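Local structure of uncharacterized protein (Aeromonas hydrophila J-1, 6R1J) at residues Asn223-Leu228 / Arg259-Asp264. The protein is the C component of a three-part alpha-helical pore-forming toxin, captured in its soluble form and presumably joining its partner components in pores that breach target membranes. The protein carries 3 engineered substitutions. Numbering follows the deposited sequence. Where two conformers were deposited one is given.
With NA (sodium ion), chain C.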
loop_
_atom_site.group_PDB
_atom_site.type_symbol
_atom_site.label_atom_id
_atom_site.label_comp_id
_atom_site.label_asym_id
_atom_site.label_seq_id
_atom_site.Cartn_x
_atom_site.Cartn_y
_atom_site.Cartn_z
ATOM N N ASN A 223 -28.901 16.279 -9.843
ATOM C CA ASN A 223 -29.395 17.071 -8.682
ATOM C C ASN A 223 -29.692 18.512 -9.160
ATOM O O ASN A 223 -30.755 19.068 -8.816
ATOM C CB ASN A 223 -28.417 17.057 -7.498
ATOM C CG ASN A 223 -28.206 15.688 -6.867
ATOM O OD1 ASN A 223 -29.051 14.799 -6.982
ATOM N ND2 ASN A 223 -27.074 15.499 -6.205
ATOM N N THR A 224 -28.775 19.126 -9.898
ATOM C CA THR A 224 -28.989 20.511 -10.418
ATOM C C THR A 224 -30.216 20.529 -11.334
ATOM O O THR A 224 -30.972 21.478 -11.267
ATOM C CB THR A 224 -27.783 21.004 -11.202
ATOM O OG1 THR A 224 -26.709 20.923 -10.264
ATOM C CG2 THR A 224 -27.946 22.397 -11.794
ATOM N N ILE A 225 -30.384 19.539 -12.206
ATOM C CA ILE A 225 -31.571 19.490 -13.094
ATOM C C ILE A 225 -32.798 19.444 -12.203
ATOM O O ILE A 225 -33.765 20.157 -12.528
ATOM C CB ILE A 225 -31.549 18.334 -14.094
ATOM C CG1 ILE A 225 -30.468 18.504 -15.147
ATOM C CG2 ILE A 225 -32.895 18.188 -14.780
ATOM C CD1 ILE A 225 -30.222 17.266 -15.953
ATOM N N SER A 226 -32.751 18.718 -11.075
ATOM C CA SER A 226 -33.927 18.617 -10.176
ATOM C C SER A 226 -34.191 19.974 -9.500
ATOM O O SER A 226 -35.354 20.387 -9.342
ATOM C CB SER A 226 -33.775 17.475 -9.165
ATOM O OG SER A 226 -34.928 17.438 -8.360
ATOM N N LEU A 227 -33.172 20.663 -9.032
ATOM C CA LEU A 227 -33.368 21.998 -8.421
ATOM C C LEU A 227 -33.934 22.954 -9.493
ATOM O O LEU A 227 -34.854 23.726 -9.181
ATOM C CB LEU A 227 -32.036 22.500 -7.864
ATOM C CG LEU A 227 -31.399 21.715 -6.717
ATOM C CD1 LEU A 227 -30.019 22.297 -6.393
ATOM C CD2 LEU A 227 -32.295 21.730 -5.491
ATOM N N LEU A 228 -33.451 22.852 -10.737
ATOM C CA LEU A 228 -33.918 23.690 -11.875
ATOM C C LEU A 228 -35.417 23.452 -12.081
ATOM O O LEU A 228 -36.168 24.450 -12.165
ATOM C CB LEU A 228 -33.124 23.331 -13.126
ATOM C CG LEU A 228 -33.618 23.953 -14.434
ATOM C CD1 LEU A 228 -33.566 25.475 -14.371
ATOM C CD2 LEU A 228 -32.777 23.468 -15.586
ATOM N N ARG A 259 -26.740 27.826 -15.217
ATOM C CA ARG A 259 -25.290 28.166 -15.283
ATOM C C ARG A 259 -24.486 27.139 -14.480
ATOM O O ARG A 259 -23.346 26.847 -14.847
ATOM C CB ARG A 259 -25.087 29.602 -14.795
ATOM C CG ARG A 259 -25.639 30.560 -15.838
ATOM C CD ARG A 259 -25.407 32.025 -15.596
ATOM N NE ARG A 259 -25.826 32.699 -16.828
ATOM C CZ ARG A 259 -26.283 33.927 -16.854
ATOM N NH1 ARG A 259 -26.401 34.561 -15.712
ATOM N NH2 ARG A 259 -26.660 34.493 -17.987
ATOM N N THR A 260 -25.027 26.634 -13.379
ATOM C CA THR A 260 -24.371 25.529 -12.639
ATOM C C THR A 260 -24.180 24.353 -13.592
ATOM O O THR A 260 -23.096 23.791 -13.621
ATOM C CB THR A 260 -25.094 25.222 -11.329
ATOM O OG1 THR A 260 -25.087 26.452 -10.606
ATOM C CG2 THR A 260 -24.397 24.147 -10.508
ATOM N N LEU A 261 -25.184 23.942 -14.355
ATOM C CA LEU A 261 -25.012 22.786 -15.276
ATOM C C LEU A 261 -23.845 23.019 -16.237
ATOM O O LEU A 261 -23.092 22.061 -16.569
ATOM C CB LEU A 261 -26.263 22.639 -16.130
ATOM C CG LEU A 261 -27.488 22.058 -15.480
ATOM C CD1 LEU A 261 -28.646 22.135 -16.457
ATOM C CD2 LEU A 261 -27.243 20.620 -15.022
ATOM N N GLN A 262 -23.764 24.238 -16.772
ATOM C CA GLN A 262 -22.747 24.570 -17.810
ATOM C C GLN A 262 -21.377 24.429 -17.180
ATOM O O GLN A 262 -20.465 23.995 -17.866
ATOM C CB GLN A 262 -22.948 25.974 -18.387
ATOM C CG GLN A 262 -24.303 26.114 -19.030
ATOM C CD GLN A 262 -24.600 27.534 -19.462
ATOM O OE1 GLN A 262 -24.517 28.491 -18.686
ATOM N NE2 GLN A 262 -24.957 27.663 -20.725
ATOM N N VAL A 263 -21.250 24.779 -15.909
ATOM C CA VAL A 263 -19.938 24.646 -15.238
ATOM C C VAL A 263 -19.679 23.157 -15.013
ATOM O O VAL A 263 -18.619 22.702 -15.366
ATOM C CB VAL A 263 -19.885 25.439 -13.921
ATOM C CG1 VAL A 263 -18.642 25.095 -13.130
ATOM C CG2 VAL A 263 -19.953 26.937 -14.154
ATOM N N ASP A 264 -20.644 22.438 -14.442
ATOM C CA ASP A 264 -20.467 21.029 -14.016
ATOM C C ASP A 264 -20.271 20.088 -15.210
ATOM O O ASP A 264 -19.465 19.144 -15.087
ATOM C CB ASP A 264 -21.624 20.622 -13.101
ATOM C CG ASP A 264 -21.524 21.301 -11.736
ATOM O OD1 ASP A 264 -20.490 21.975 -11.452
ATOM O OD2 ASP A 264 -22.460 21.162 -10.947
HETATM NA NA NA C . -24.495 20.556 -12.005
#
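Thr-224 and Asp-264 meet through a sodium ion rather than directly: Asp-264 OD2 binds the sodium at 2.4 Å, and Thr-224 OG1 reaches it more loosely at 2.8 Å. Thr-224 OG1 and Asp-264 OD2 themselves stay 4.3 Å apart. Next to the ion, the methyl of Thr-224 packs on Leu-261, with Thr-224 CG2 3.7 Å from Leu-261 CG, the two side chains lying alongside and pointing opposite ways. One torsion serves both jobs: at chi1 -58° Thr-224 turns its hydroxyl to the metal while CG2, trans to the backbone N, goes to the leucine. The Leu-261 side chain also crosses that of Ile-225 roughly at right angles, its CD2 3.9 Å from Ile-225 CG1, and the methyl Thr-260 CG2 lies 4.0 Å from Thr-224 OG1. In the second shell, Lys-220 NZ donates to Asp-264 OD2, so this buried carboxylate oxygen faces both a metal and an ammonium group, which would be expected to favour its ionised form. Thr-224 OG1 is tied to the carbonyl of Lys-220, one turn earlier, and Thr-260 OG1 is hydrogen-bonded to Gln-177 NE2 of a second subunit. Helices 163-236 and 244-264 run antiparallel here (169°), their axes 9.8 Å apart, as neighbours in the toxin's helical bundle; Ile-225 continues onto helix 78-157, and Leu-228 onto Phe-58 and Leu-62 of helix 28-70.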